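Local coordinates for sensor protein (Bacteroides thetaiotaomicron, PDB 2X7X) that binds beta-D-fructose through this periplasmic domain, the sensing part of a hybrid two-component protein that probably acts as a histidine kinase and transcription regulator, at residues I113-S116 with V117-I121; E178-S181 with M182-R185; N280-V283 with M284-Q287. All coordinates share one frame; numbering follows the deposited sequence.

How the interactions relate
All three contacts are i to i+4 turns within single helices of a periplasmic-binding-protein fold, and none touches another. Interaction 1, on helix 110-124, lies nearest the sugar: the side chain of Ile113 is about 8 Å from the bound beta-D-fructofuranose and about 5 Å from that of the fructose-binding Arg146. Interaction 2, on helix 172-185, sits farther out, the side chain of Glu178 about 14 Å from the sugar. Interaction 3 opens helix 281-304, where the second subunit packs. Centres of interactions 1 and 2 are 23 Å apart, those of 1 and 3 21 Å, and those of 2 and 3 34 Å.

Interaction 1. Residues I113-S116 with V117-I121; sequences IGRS and VGNYI
Val117 meets Ile113 and Gly114 round a regular alpha-helical turn, part of helix 110-124 in a periplasmic-binding-protein domain, and the backbone here runs in i to i+4 hydrogen bonds. Val117 donates its N-H to Ile113 O at 2.8 Å. Its side chain lies over the same turn: CB approaches Gly114 O at 3.3 Å, while CG2 comes alongside Ile113 O at 3.4 Å. That placing follows from chi1 of 160°, which sets CG1 anti to the backbone N and turns CG2 back beside it, toward the preceding carbonyls. Beyond the helix, Val117 packs on Phe243 and Tyr193, and Ile113 and Ser116 also meet Phe243, so this face of the helix lies against strands 241-244 and 191-194.

Ser116 meets Tyr120 mainly through its backbone. Its carbonyl accepts the N-H of Tyr120 at 2.9 Å, with the donor tilted 29° from the carbonyl plane, and Tyr120 CB rests against the same oxygen at 3.4 Å before the ring leads away to meet Ala241. The hydroxyl of Ser116 turns the other way along the helix and is hydrogen-bonded to Glu112 O, one turn earlier.

Arg115 faces helix 141-155, where both it and Asn119 touch Ala153. Its extended chain passes Asn119 at a distance, CG to ND2 4.4 Å, a loose contact between neighbouring turns. Closer in, Arg115 O takes the backbone N-H of Asn119 at 2.9 Å, and the amide carbon CG of Asn119 stands 3.7 Å from that same carbonyl oxygen.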
loop_
_atom_site.group_PDB
_atom_site.type_symbol
_atom_site.label_atom_id
_atom_site.label_comp_id
_atom_site.label_asym_id
_atom_site.label_seq_id
_atom_site.Cartn_x
_atom_site.Cartn_y
_atom_site.Cartn_z
ATOM N N ILE A 113 12.947 8.847 13.619
ATOM C CA ILE A 113 11.606 8.369 13.974
ATOM C C ILE A 113 11.112 9.035 15.264
ATOM O O ILE A 113 9.987 9.512 15.317
ATOM C CB ILE A 113 11.530 6.827 14.034
ATOM C CG1 ILE A 113 11.654 6.273 12.629
ATOM C CG2 ILE A 113 10.215 6.373 14.623
ATOM C CD1 ILE A 113 11.944 4.813 12.569
ATOM N N GLY A 114 11.978 9.106 16.268
ATOM C CA GLY A 114 11.643 9.756 17.520
ATOM C C GLY A 114 11.285 11.201 17.257
ATOM O O GLY A 114 10.250 11.707 17.726
ATOM N N ARG A 115 12.142 11.857 16.482
ATOM C CA ARG A 115 11.946 13.240 16.093
ATOM C C ARG A 115 10.582 13.411 15.452
ATOM O O ARG A 115 9.802 14.261 15.883
ATOM C CB ARG A 115 13.035 13.638 15.129
ATOM C CG ARG A 115 13.265 15.113 15.011
ATOM C CD ARG A 115 13.772 15.422 13.600
ATOM N NE ARG A 115 14.404 16.725 13.544
ATOM C CZ ARG A 115 15.530 17.023 14.185
ATOM N NH1 ARG A 115 16.055 18.244 14.082
ATOM N NH2 ARG A 115 16.133 16.090 14.923
ATOM N N SER A 116 10.287 12.584 14.445
ATOM C CA SER A 116 8.973 12.549 13.811
ATOM C C SER A 116 7.815 12.338 14.793
ATOM O O SER A 116 6.746 12.942 14.636
ATOM C CB SER A 116 8.919 11.437 12.784
ATOM O OG SER A 116 9.758 11.705 11.706
ATOM N N VAL A 117 8.006 11.461 15.777
ATOM C CA VAL A 117 6.976 11.198 16.760
ATOM C C VAL A 117 6.731 12.449 17.585
ATOM O O VAL A 117 5.594 12.838 17.796
ATOM C CB VAL A 117 7.352 10.032 17.676
ATOM C CG1 VAL A 117 6.546 10.073 18.955
ATOM C CG2 VAL A 117 7.131 8.746 16.975
ATOM N N GLY A 118 7.799 13.079 18.064
ATOM C CA GLY A 118 7.665 14.325 18.815
ATOM C C GLY A 118 6.984 15.421 18.011
ATOM O O GLY A 118 6.127 16.130 18.547
ATOM N N ASN A 119 7.345 15.556 16.727
ATOM C CA ASN A 119 6.728 16.589 15.900
ATOM C C ASN A 119 5.242 16.316 15.677
ATOM O O ASN A 119 4.434 17.234 15.735
ATOM C CB ASN A 119 7.455 16.809 14.560
ATOM C CG ASN A 119 8.780 17.598 14.702
ATOM O OD1 ASN A 119 8.988 18.363 15.650
ATOM N ND2 ASN A 119 9.686 17.380 13.753
ATOM N N TYR A 120 4.890 15.059 15.438
ATOM C CA TYR A 120 3.513 14.701 15.199
ATOM C C TYR A 120 2.630 14.974 16.433
ATOM O O TYR A 120 1.530 15.509 16.300
ATOM C CB TYR A 120 3.401 13.247 14.734
ATOM C CG TYR A 120 1.972 12.802 14.591
ATOM C CD1 TYR A 120 1.329 12.846 13.359
ATOM C CD2 TYR A 120 1.248 12.367 15.710
ATOM C CE1 TYR A 120 -0.004 12.455 13.244
ATOM C CE2 TYR A 120 -0.067 11.980 15.604
ATOM C CZ TYR A 120 -0.691 12.023 14.375
ATOM O OH TYR A 120 -2.010 11.635 14.288
ATOM N N ILE A 121 3.113 14.621 17.618
ATOM C CA ILE A 121 2.391 14.897 18.839
ATOM C C ILE A 121 2.258 16.410 19.112
ATOM O O ILE A 121 1.179 16.892 19.501
ATOM C CB ILE A 121 3.033 14.179 20.042
ATOM C CG1 ILE A 121 2.984 12.650 19.852
ATOM C CG2 ILE A 121 2.335 14.577 21.338
ATOM C CD1 ILE A 121 3.793 11.841 20.865
#

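Interaction 2. Residues E178-S181 with M182-R185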
loop_
_atom_site.group_PDB
_atom_site.type_symbol
_atom_site.label_atom_id
_atom_site.label_comp_id
_atom_site.label_asym_id
_atom_site.label_seq_id
_atom_site.Cartn_x
_atom_site.Cartn_y
_atom_site.Cartn_z
ATOM N N GLU A 178 2.918 -0.242 33.840
ATOM C CA GLU A 178 3.517 1.096 33.925
ATOM C C GLU A 178 2.500 2.205 33.636
ATOM O O GLU A 178 2.462 3.211 34.355
ATOM C CB GLU A 178 4.747 1.194 33.032
ATOM C CG GLU A 178 5.903 0.381 33.547
ATOM C CD GLU A 178 6.856 -0.028 32.452
ATOM O OE1 GLU A 178 6.639 0.378 31.287
ATOM O OE2 GLU A 178 7.829 -0.764 32.747
ATOM N N MET A 179 1.653 2.008 32.618
ATOM C CA MET A 179 0.602 2.982 32.305
ATOM C C MET A 179 -0.395 3.143 33.466
ATOM O O MET A 179 -0.889 4.252 33.709
ATOM C CB MET A 179 -0.121 2.622 31.007
ATOM C CG MET A 179 -1.048 3.697 30.482
ATOM S SD MET A 179 -0.213 5.248 30.024
ATOM C CE MET A 179 -1.595 6.389 30.067
ATOM N N ASP A 180 -0.686 2.041 34.168
ATOM C CA ASP A 180 -1.535 2.062 35.352
ATOM C C ASP A 180 -0.955 3.009 36.357
ATOM O O ASP A 180 -1.651 3.867 36.883
ATOM C CB ASP A 180 -1.591 0.696 36.005
ATOM C CG ASP A 180 -2.773 -0.115 35.573
ATOM O OD1 ASP A 180 -3.521 0.303 34.669
ATOM O OD2 ASP A 180 -2.957 -1.199 36.143
ATOM N N SER A 181 0.334 2.850 36.622
ATOM C CA SER A 181 1.014 3.699 37.581
ATOM C C SER A 181 0.952 5.172 37.153
ATOM O O SER A 181 0.744 6.047 37.988
ATOM C CB SER A 181 2.458 3.226 37.783
ATOM O OG SER A 181 3.159 4.097 38.652
ATOM N N MET A 182 1.108 5.439 35.858
ATOM C CA MET A 182 1.080 6.812 35.352
ATOM C C MET A 182 -0.303 7.474 35.474
ATOM O O MET A 182 -0.405 8.635 35.899
ATOM C CB MET A 182 1.606 6.882 33.919
ATOM C CG MET A 182 3.087 6.617 33.801
ATOM S SD MET A 182 3.599 6.268 32.109
ATOM C CE MET A 182 5.373 6.199 32.303
ATOM N N LEU A 183 -1.357 6.735 35.119
ATOM C CA LEU A 183 -2.731 7.230 35.258
ATOM C C LEU A 183 -3.047 7.605 36.711
ATOM O O LEU A 183 -3.559 8.696 36.991
ATOM C CB LEU A 183 -3.736 6.189 34.749
ATOM C CG LEU A 183 -3.706 5.819 33.265
ATOM C CD1 LEU A 183 -4.257 4.409 33.032
ATOM C CD2 LEU A 183 -4.455 6.860 32.437
ATOM N N ARG A 184 -2.722 6.695 37.624
ATOM C CA ARG A 184 -2.943 6.881 39.043
ATOM C C ARG A 184 -2.266 8.169 39.549
ATOM O O ARG A 184 -2.843 8.899 40.370
ATOM C CB ARG A 184 -2.389 5.670 39.776
ATOM C CG ARG A 184 -2.954 5.390 41.169
ATOM C CD ARG A 184 -2.246 4.168 41.806
ATOM N NE ARG A 184 -2.283 2.970 40.936
ATOM C CZ ARG A 184 -1.215 2.304 40.469
ATOM N NH1 ARG A 184 0.021 2.685 40.789
ATOM N NH2 ARG A 184 -1.390 1.238 39.687
ATOM N N ARG A 185 -1.067 8.454 39.037
ATOM C CA ARG A 185 -0.226 9.553 39.543
ATOM C C ARG A 185 -0.338 10.861 38.756
ATOM O O ARG A 185 0.181 11.891 39.181
ATOM C CB ARG A 185 1.250 9.104 39.655
ATOM C CG ARG A 185 1.470 8.021 40.731
ATOM C CD ARG A 185 2.923 7.641 40.952
ATOM N NE ARG A 185 3.419 6.844 39.843
ATOM C CZ ARG A 185 4.164 7.329 38.854
ATOM N NH1 ARG A 185 4.513 8.612 38.850
ATOM N NH2 ARG A 185 4.561 6.528 37.867
#
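Glu178 meets Met182 through its carbonyl oxygen, which accepts the Met182 N-H at 3.0 Å and has Met182 CG beside it. The Met182 chain then runs extended toward strands 128-135 and 159-167, where it touches Val132, Leu134 and Ala166.

Met179 gives the apolar part of the contact. Its chain is bent at chi2 (63°), which brings the terminal methyl forward, toward the next turn, where CE reaches Leu183 CD2 at 3.7 Å as the two side chains cross at a slant. Both residues also pack on Ala206 and Met216.

At Asp180 the partner is Arg184. The arginine folds at chi3 so that its guanidinium lies over the backbone of the preceding turn, one face toward Asp180 O and NH2 3.7 Å from Asp180 CB. The charges stay apart, Asp180 OD2 to Arg184 NH2 being 4.6 Å, beyond a salt bridge.

Ser181 is held by Arg185. OG lies in the guanidinium plane and receives two bonds, from NH2 at 2.9 Å and from NE at 3.0 Å, a side-on grip on one oxygen. NH1 of Arg185 forms a salt bridge to Asp164, which ties the helix end to strand 159-167. The whole is the last part of an amphipathic helix covering a sheet, as in the alternating alpha/beta lobes of periplasmic binding proteins.

Interaction 3. Residues N280-V283 with M284-Q287. With PO4 (phosphate ion), chain H.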
loop_
_atom_site.group_PDB
_atom_site.type_symbol
_atom_site.label_atom_id
_atom_site.label_comp_id
_atom_site.label_asym_id
_atom_site.label_seq_id
_atom_site.Cartn_x
_atom_site.Cartn_y
_atom_site.Cartn_z
ATOM N N ASN A 280 -4.303 7.980 5.958
ATOM C CA ASN A 280 -3.691 7.068 4.988
ATOM C C ASN A 280 -3.743 5.573 5.298
ATOM O O ASN A 280 -3.110 4.772 4.607
ATOM C CB ASN A 280 -2.233 7.475 4.698
ATOM C CG ASN A 280 -1.285 7.244 5.886
ATOM O OD1 ASN A 280 -1.573 6.499 6.836
ATOM N ND2 ASN A 280 -0.141 7.890 5.819
ATOM N N ALA A 281 -4.469 5.190 6.337
ATOM C CA ALA A 281 -4.459 3.781 6.755
ATOM C C ALA A 281 -5.183 2.881 5.750
ATOM O O ALA A 281 -4.722 1.770 5.447
ATOM C CB ALA A 281 -5.040 3.626 8.162
ATOM N N HIS A 282 -6.297 3.388 5.219
ATOM C CA HIS A 282 -7.106 2.656 4.248
ATOM C C HIS A 282 -6.347 2.274 2.964
ATOM O O HIS A 282 -6.340 1.094 2.593
ATOM C CB HIS A 282 -8.400 3.419 3.940
ATOM C CG HIS A 282 -9.398 2.641 3.141
ATOM N ND1 HIS A 282 -10.282 3.244 2.270
ATOM C CD2 HIS A 282 -9.651 1.312 3.073
ATOM C CE1 HIS A 282 -11.040 2.323 1.704
ATOM N NE2 HIS A 282 -10.675 1.141 2.169
ATOM N N VAL A 283 -5.709 3.237 2.292
ATOM C CA VAL A 283 -4.974 2.887 1.072
ATOM C C VAL A 283 -3.815 1.960 1.373
ATOM O O VAL A 283 -3.497 1.102 0.568
ATOM C CB VAL A 283 -4.475 4.094 0.216
ATOM C CG1 VAL A 283 -5.617 5.038 -0.120
ATOM C CG2 VAL A 283 -3.325 4.823 0.884
ATOM N N MET A 284 -3.202 2.118 2.544
ATOM C CA MET A 284 -2.123 1.230 2.940
ATOM C C MET A 284 -2.633 -0.188 3.095
ATOM O O MET A 284 -1.957 -1.121 2.693
ATOM C CB MET A 284 -1.403 1.692 4.215
ATOM C CG MET A 284 -0.044 1.012 4.359
ATOM S SD MET A 284 0.892 1.292 5.873
ATOM C CE MET A 284 2.093 -0.033 5.807
ATOM N N GLN A 285 -3.824 -0.351 3.657
ATOM C CA GLN A 285 -4.370 -1.690 3.861
ATOM C C GLN A 285 -4.702 -2.377 2.529
ATOM O O GLN A 285 -4.392 -3.545 2.329
ATOM C CB GLN A 285 -5.602 -1.646 4.756
ATOM C CG GLN A 285 -6.323 -2.980 4.856
ATOM C CD GLN A 285 -7.793 -2.812 5.167
ATOM O OE1 GLN A 285 -8.243 -3.140 6.267
ATOM N NE2 GLN A 285 -8.553 -2.284 4.204
ATOM N N LEU A 286 -5.330 -1.647 1.616
ATOM C CA LEU A 286 -5.614 -2.184 0.298
ATOM C C LEU A 286 -4.345 -2.717 -0.343
ATOM O O LEU A 286 -4.343 -3.811 -0.908
ATOM C CB LEU A 286 -6.242 -1.113 -0.592
ATOM C CG LEU A 286 -7.712 -0.807 -0.304
ATOM C CD1 LEU A 286 -8.170 0.363 -1.159
ATOM C CD2 LEU A 286 -8.585 -2.034 -0.540
ATOM N N GLN A 287 -3.266 -1.945 -0.233
ATOM C CA GLN A 287 -1.996 -2.309 -0.848
ATOM C C GLN A 287 -1.326 -3.501 -0.169
ATOM O O GLN A 287 -0.847 -4.409 -0.855
ATOM C CB GLN A 287 -1.043 -1.119 -0.922
ATOM C CG GLN A 287 -1.518 0.060 -1.782
ATOM C CD GLN A 287 -2.035 -0.341 -3.165
ATOM O OE1 GLN A 287 -1.347 -1.008 -3.933
ATOM N NE2 GLN A 287 -3.253 0.086 -3.489
HETATM P P PO4 H . -11.681 6.663 1.537
HETATM O O1 PO4 H . -11.739 7.463 0.255
HETATM O O2 PO4 H . -12.398 7.401 2.643
HETATM O O3 PO4 H . -12.357 5.330 1.321
HETATM O O4 PO4 H . -10.252 6.413 1.956
#
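His282 and Gln285 meet on the first turn of helix 281-304, the amide nitrogen of the glutamine against a ring C-H, with Leu286 beside them. The histidine has CG anti to its backbone N (chi1 -170°), which swings the ring along the helix although the side chain starts out away from the next turn. Gln285 NE2 comes to the ring edge, in its plane, 3.9 Å from His282 CD2, and the ring and amide planes stand 77° apart. This is a contact of van der Waals kind. Leu286 CD1 approaches the ring obliquely, 4.2 Å from His282 NE2.

The first torsion of Val283 sets CG1 anti to the carbonyl carbon and puts CG2 beside the N of Met284; the side chain faces Val275 of the second subunit. Its carbonyl accepts the N-H of Gln287 at 3.2 Å. Gln287 is bent at chi2 (-48°), and its CG also meets Val283 O at 3.2 Å. Met284, by contrast, stretches out fully and takes its thioether away from the turn. Leu286 N bonds to His282 O at 3.1 Å, whereas the bond from Met284 N to Asn280 O is weak.

Asn280 precedes the helix; its OD1 accepts from Asp277 N and its ND2 donates to Val275 O, both of its own chain. It also packs on Asn280 of the second subunit. Ala281 and Gln285 touch Leu235 of helix 230-235.

On the far edge of the imidazole, His282 ND1 donates to a phosphate ion, well aligned to O4 at 3.2 Å and weakly to O3. Val275 N of the second subunit bonds the same ion, which therefore bridges the two subunits. A nearby anion of this kind would tend to favour a protonated His282, although the phosphate probably comes from the crystallisation liquor.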